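PDB 3NO4: creatinine amidohydrolase, which probably hydrolyses carbon-nitrogen bonds of linear amides, as a metal-dependent member of the creatininase superfamily. Local coordinates for residues A[121-126]-A[158-163]; A[207-212]-A[228-233]. All blocks are in the same frame, centred on the assembly; numbering follows the deposited sequence.

Interaction 1 (A[121-126]-A[158-163]); sequences SKFYFI and VQCQVA
Gln159 N donates to Ser121 O (2.8 Å), just ahead of the strand, the first of five backbone hydrogen bonds that join segments 121-126 and 158-163 in parallel register. Phe123 and Phe125 each use both N and O, for example Phe123 N to Gln159 O (2.9 Å); at the far end Ala163 N reaches Phe125 O at 2.8 Å. CA-H...O contacts fill in between, such as Cys160 CA to Phe123 O. These strands are the two arms of a beta-alpha-beta unit with helix 132-150 as its crossover, and within the chain 159-163 lies at the edge of the parallel sheet.

Among polar side chains, Lys122 and Gln159 run side by side on one face. The lysine chain bends at chi2 (-86°) and sets NZ above the carbonyl plane of Gln159 OE1, 2.6 Å away; NZ also bonds to the backbone O of Phe263 and Ala266. A methionine here would probably leave Gln159 OE1 and those C-terminal carbonyls without their shared donor. On the same face Tyr124 OH meets Ala163 CB at 3.2 Å and holds a water at 2.6 Å, which reaches NE2 in one of two conformers of Gln161.

Apolar packing fills the other face: Val158 CG1 meets Phe123 CE1 at 3.9 Å, and Cys160 SG makes an oblique sulfur-aromatic contact with that ring, 5.0 Å from its centroid. Helices 101-118 and 132-150 cover this side.

Interaction 2 (A[207-212]-A[228-233]); sequences PLSPEV and YPDGRM
Ser209 O is gripped by Arg232 NH2, which donates to it at 2.9 Å in the carbonyl plane and on a lone pair, and by a water that spans Ser209 O and Arg232 NH1; NH1 also reaches Ser235 O. Ser209 OG comes close to NH2, but its hydrogen bond goes instead to Glu211 O (2.8 Å).

Behind this bond, Asp230 OD2 accepts from two nitrogens of Arg232, NE at 2.8 Å on its syn lone pair and NH2 at 3.0 Å, while a second water, held by Ser209 N, donates a further bond to it. The carboxylate thus meets the guanidinium side-on in a salt bridge, both nitrogens pointing at OD2 nearly in the guanidinium plane. A bend at chi3 (-78°) turns the arginine head to this position. The other oxygen, OD1, accepts from the backbone N of Arg232, two residues on, closing an Asx turn.

Aliphatic groups cover both guanidinium faces: Val212 CG2 sits 3.6 Å above the centre of one, and Leu208 CB lies over the opposite one, offset toward the rim. The flat cation is therefore sandwiched while its edge does the bonding.

Asp230 O also accepts from Trp27 NE1 of the third subunit. The arrangement is a type I beta turn, Tyr228 to Gly231, overlapped by the Asx turn at Asp230, whose carboxylate is salt-bridged to an arginine that ties two surface loops together.

Overall arrangement
Interactions 1 and 2 lie on opposite sides of the chain's centre, 35 Å apart between centres and about 18 Å between nearest atoms, and share no secondary-structure element. Interaction 1 is buried and joins neighbouring strands of the parallel sheet, so regular backbone bonding sets its geometry and side chains sort by face. Interaction 2 is a surface contact between two irregular loops flanking helix 221-227; there one arginine head carries the contact, aided by waters. Each also borders another subunit: Lys122 and Gln159 pack on Arg217 of the second subunit, whereas the turn of interaction 2 meets the third. The nickel site of His50, Asp59 and Glu191 belongs to neither.

Interaction 1 (A[121-126]-A[158-163])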
loop_
_atom_site.group_PDB
_atom_site.type_symbol
_atom_site.label_atom_id
_atom_site.label_comp_id
_atom_site.label_asym_id
_atom_site.label_seq_id
_atom_site.Cartn_x
_atom_site.Cartn_y
_atom_site.Cartn_z
ATOM N N SER A 121 24.437 10.523 4.240
ATOM C CA SER A 121 24.132 10.754 2.836
ATOM C C SER A 121 24.808 9.805 1.813
ATOM O O SER A 121 24.471 9.848 0.633
ATOM C CB SER A 121 24.433 12.223 2.512
ATOM O OG SER A 121 25.814 12.451 2.509
ATOM N N LYS A 122 25.722 8.956 2.265
ATOM C CA LYS A 122 26.344 7.961 1.416
ATOM C C LYS A 122 26.010 6.591 1.980
ATOM O O LYS A 122 26.593 6.186 2.988
ATOM C CB LYS A 122 27.847 8.218 1.368
ATOM C CG LYS A 122 28.235 9.559 0.700
ATOM C CD LYS A 122 28.357 9.426 -0.822
ATOM C CE LYS A 122 29.072 10.634 -1.452
ATOM N NZ LYS A 122 29.290 10.442 -2.923
ATOM N N PHE A 123 25.059 5.901 1.334
ATOM C CA PHE A 123 24.593 4.577 1.738
ATOM C C PHE A 123 25.132 3.494 0.791
ATOM O O PHE A 123 24.724 3.429 -0.397
ATOM C CB PHE A 123 23.071 4.531 1.763
ATOM C CG PHE A 123 22.473 5.420 2.768
ATOM C CD1 PHE A 123 22.303 6.795 2.500
ATOM C CD2 PHE A 123 22.053 4.930 3.986
ATOM C CE1 PHE A 123 21.740 7.635 3.431
ATOM C CE2 PHE A 123 21.503 5.777 4.938
ATOM C CZ PHE A 123 21.328 7.127 4.654
ATOM N N TYR A 124 26.067 2.694 1.292
ATOM C CA TYR A 124 26.776 1.642 0.508
ATOM C C TYR A 124 26.279 0.273 0.972
ATOM O O TYR A 124 26.558 -0.141 2.124
ATOM C CB TYR A 124 28.284 1.787 0.729
ATOM C CG TYR A 124 29.163 1.058 -0.241
ATOM C CD1 TYR A 124 29.284 1.491 -1.548
ATOM C CD2 TYR A 124 29.914 -0.058 0.152
ATOM C CE1 TYR A 124 30.128 0.848 -2.448
ATOM C CE2 TYR A 124 30.764 -0.702 -0.745
ATOM C CZ TYR A 124 30.849 -0.243 -2.047
ATOM O OH TYR A 124 31.666 -0.856 -2.943
ATOM N N PHE A 125 25.415 -0.343 0.163
ATOM C CA PHE A 125 24.815 -1.637 0.472
ATOM C C PHE A 125 25.723 -2.711 -0.106
ATOM O O PHE A 125 25.840 -2.807 -1.332
ATOM C CB PHE A 125 23.430 -1.805 -0.129
ATOM C CG PHE A 125 22.394 -0.937 0.525
ATOM C CD1 PHE A 125 22.291 0.406 0.196
ATOM C CD2 PHE A 125 21.587 -1.444 1.536
ATOM C CE1 PHE A 125 21.290 1.245 0.859
ATOM C CE2 PHE A 125 20.622 -0.625 2.178
ATOM C CZ PHE A 125 20.499 0.711 1.821
ATOM N N ILE A 126 26.312 -3.536 0.765
ATOM C CA ILE A 126 27.173 -4.636 0.315
ATOM C C ILE A 126 26.279 -5.829 0.319
ATOM O O ILE A 126 25.823 -6.286 1.378
ATOM C CB ILE A 126 28.369 -4.850 1.190
ATOM C CG1 ILE A 126 29.341 -3.667 1.038
ATOM C CG2 ILE A 126 29.074 -6.157 0.826
ATOM C CD1 ILE A 126 30.515 -3.676 2.076
ATOM N N VAL A 158 21.723 12.855 -0.932
ATOM C CA VAL A 158 21.630 11.456 -0.490
ATOM C C VAL A 158 21.828 10.553 -1.709
ATOM O O VAL A 158 21.178 10.745 -2.771
ATOM C CB VAL A 158 20.306 11.131 0.221
ATOM C CG1 VAL A 158 20.135 9.590 0.444
ATOM C CG2 VAL A 158 20.215 11.915 1.557
ATOM N N GLN A 159 22.751 9.608 -1.539
ATOM C CA GLN A 159 23.135 8.682 -2.604
ATOM C C GLN A 159 23.151 7.286 -2.038
ATOM O O GLN A 159 23.662 7.086 -0.926
ATOM C CB GLN A 159 24.530 9.008 -3.120
ATOM C CG GLN A 159 24.642 10.348 -3.775
ATOM C CD GLN A 159 26.049 10.719 -4.171
ATOM O OE1 GLN A 159 26.980 9.903 -4.093
ATOM N NE2 GLN A 159 26.219 11.960 -4.617
ATOM N N CYS A 160 22.585 6.344 -2.790
ATOM C CA CYS A 160 22.668 4.936 -2.469
ATOM C C CYS A 160 23.355 4.197 -3.606
ATOM O O CYS A 160 23.182 4.555 -4.798
ATOM C CB CYS A 160 21.279 4.346 -2.244
ATOM S SG CYS A 160 20.315 5.073 -0.894
ATOM N N GLN A 161 24.147 3.192 -3.240
ATOM C CA GLN A 161 24.776 2.270 -4.211
ATOM C C GLN A 161 24.764 0.867 -3.609
ATOM O O GLN A 161 24.926 0.707 -2.377
ATOM C CB GLN A 161 26.224 2.672 -4.548
ATOM C CG GLN A 161 26.822 1.939 -5.792
ATOM C CD GLN A 161 28.336 1.898 -5.851
ATOM O OE1 GLN A 161 29.004 2.911 -5.717
ATOM N NE2 GLN A 161 28.879 0.713 -6.095
ATOM N N VAL A 162 24.590 -0.126 -4.474
ATOM C CA VAL A 162 24.704 -1.533 -4.127
ATOM C C VAL A 162 26.023 -2.066 -4.748
ATOM O O VAL A 162 26.368 -1.740 -5.902
ATOM C CB VAL A 162 23.449 -2.351 -4.561
ATOM C CG1 VAL A 162 23.217 -2.240 -6.055
ATOM C CG2 VAL A 162 23.615 -3.839 -4.113
ATOM N N ALA A 163 26.800 -2.807 -3.943
ATOM C CA ALA A 163 28.034 -3.429 -4.387
ATOM C C ALA A 163 27.872 -4.912 -4.119
ATOM O O ALA A 163 27.662 -5.323 -2.968
ATOM C CB ALA A 163 29.217 -2.866 -3.616
HETATM O O HOH W 1 31.666 -0.162 -5.450
#

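Interaction 2 (A[207-212]-A[228-233])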
loop_
_atom_site.group_PDB
_atom_site.type_symbol
_atom_site.label_atom_id
_atom_site.label_comp_id
_atom_site.label_asym_id
_atom_site.label_seq_id
_atom_site.Cartn_x
_atom_site.Cartn_y
_atom_site.Cartn_z
ATOM N N PRO A 207 25.273 -35.571 0.252
ATOM C CA PRO A 207 25.565 -35.964 -1.115
ATOM C C PRO A 207 25.061 -34.922 -2.090
ATOM O O PRO A 207 24.044 -34.228 -1.815
ATOM C CB PRO A 207 24.846 -37.305 -1.283
ATOM C CG PRO A 207 23.900 -37.409 -0.167
ATOM C CD PRO A 207 24.388 -36.526 0.936
ATOM N N LEU A 208 25.806 -34.777 -3.179
ATOM C CA LEU A 208 25.419 -33.915 -4.281
ATOM C C LEU A 208 25.249 -34.870 -5.437
ATOM O O LEU A 208 26.180 -35.627 -5.744
ATOM C CB LEU A 208 26.526 -32.890 -4.564
ATOM C CG LEU A 208 26.819 -31.930 -3.398
ATOM C CD1 LEU A 208 28.109 -31.092 -3.580
ATOM C CD2 LEU A 208 25.608 -31.032 -3.178
ATOM N N SER A 209 24.065 -34.875 -6.059
ATOM C CA SER A 209 23.850 -35.638 -7.305
ATOM C C SER A 209 24.953 -35.279 -8.277
ATOM O O SER A 209 25.348 -34.116 -8.351
ATOM C CB SER A 209 22.485 -35.355 -7.946
ATOM O OG SER A 209 22.384 -34.000 -8.386
ATOM N N PRO A 210 25.507 -36.286 -8.983
ATOM C CA PRO A 210 26.687 -36.011 -9.837
ATOM C C PRO A 210 26.392 -35.104 -11.052
ATOM O O PRO A 210 27.282 -34.359 -11.476
ATOM C CB PRO A 210 27.146 -37.413 -10.262
ATOM C CG PRO A 210 25.888 -38.272 -10.192
ATOM C CD PRO A 210 25.007 -37.674 -9.125
ATOM N N GLU A 211 25.158 -35.162 -11.577
ATOM C CA GLU A 211 24.670 -34.236 -12.617
ATOM C C GLU A 211 23.961 -33.097 -11.927
ATOM O O GLU A 211 23.211 -33.343 -10.988
ATOM C CB GLU A 211 23.638 -34.912 -13.540
ATOM C CG GLU A 211 24.067 -36.249 -14.133
ATOM C CD GLU A 211 25.384 -36.173 -14.904
ATOM O OE1 GLU A 211 25.692 -35.105 -15.490
ATOM O OE2 GLU A 211 26.100 -37.195 -14.924
ATOM N N VAL A 212 24.173 -31.878 -12.409
ATOM C CA VAL A 212 23.510 -30.694 -11.868
ATOM C C VAL A 212 22.857 -29.888 -13.003
ATOM O O VAL A 212 23.483 -29.635 -14.032
ATOM C CB VAL A 212 24.493 -29.840 -10.982
ATOM C CG1 VAL A 212 25.650 -29.255 -11.822
ATOM C CG2 VAL A 212 23.735 -28.783 -10.220
ATOM N N TYR A 228 15.444 -26.984 -10.804
ATOM C CA TYR A 228 16.673 -27.117 -9.978
ATOM C C TYR A 228 16.276 -27.922 -8.734
ATOM O O TYR A 228 16.067 -27.352 -7.676
ATOM C CB TYR A 228 17.230 -25.719 -9.647
ATOM C CG TYR A 228 17.338 -24.784 -10.847
ATOM C CD1 TYR A 228 18.299 -24.983 -11.839
ATOM C CD2 TYR A 228 16.432 -23.728 -11.014
ATOM C CE1 TYR A 228 18.369 -24.129 -12.960
ATOM C CE2 TYR A 228 16.500 -22.866 -12.104
ATOM C CZ TYR A 228 17.471 -23.069 -13.085
ATOM O OH TYR A 228 17.525 -22.222 -14.166
ATOM N N PRO A 229 16.132 -29.259 -8.869
ATOM C CA PRO A 229 15.495 -30.071 -7.789
ATOM C C PRO A 229 16.184 -30.093 -6.443
ATOM O O PRO A 229 15.493 -30.163 -5.412
ATOM C CB PRO A 229 15.412 -31.488 -8.392
ATOM C CG PRO A 229 15.545 -31.295 -9.853
ATOM C CD PRO A 229 16.391 -30.089 -10.064
ATOM N N ASP A 230 17.510 -30.028 -6.417
ATOM C CA ASP A 230 18.216 -29.957 -5.125
ATOM C C ASP A 230 18.503 -28.514 -4.697
ATOM O O ASP A 230 19.060 -28.294 -3.628
ATOM C CB ASP A 230 19.450 -30.872 -5.096
ATOM C CG ASP A 230 20.660 -30.303 -5.818
ATOM O OD1 ASP A 230 20.614 -29.232 -6.468
ATOM O OD2 ASP A 230 21.696 -30.970 -5.726
ATOM N N GLY A 231 18.184 -27.566 -5.567
ATOM C CA GLY A 231 18.298 -26.136 -5.299
ATOM C C GLY A 231 19.514 -25.459 -5.879
ATOM O O GLY A 231 19.571 -24.247 -5.892
ATOM N N ARG A 232 20.487 -26.240 -6.341
ATOM C CA ARG A 232 21.676 -25.713 -7.010
ATOM C C ARG A 232 21.356 -25.295 -8.438
ATOM O O ARG A 232 20.578 -25.952 -9.109
ATOM C CB ARG A 232 22.771 -26.780 -7.111
ATOM C CG ARG A 232 23.373 -27.261 -5.796
ATOM C CD ARG A 232 24.512 -28.246 -6.107
ATOM N NE ARG A 232 24.001 -29.580 -6.478
ATOM C CZ ARG A 232 24.677 -30.531 -7.124
ATOM N NH1 ARG A 232 25.914 -30.337 -7.570
ATOM N NH2 ARG A 232 24.103 -31.720 -7.322
HETATM N N MSE A 233 22.006 -24.234 -8.907
HETATM C CA MSE A 233 22.045 -23.885 -10.330
HETATM C C MSE A 233 23.492 -23.990 -10.836
HETATM O O MSE A 233 24.309 -23.122 -10.584
HETATM C CB MSE A 233 21.520 -22.473 -10.546
HETATM C CG MSE A 233 20.052 -22.238 -10.106
HETATM SE SE MSE A 233 19.655 -20.327 -10.184
HETATM C CE MSE A 233 19.550 -20.234 -12.142
HETATM O O HOH W 2 21.693 -33.491 -4.573
HETATM O O HOH W 3 27.841 -32.372 -8.677
#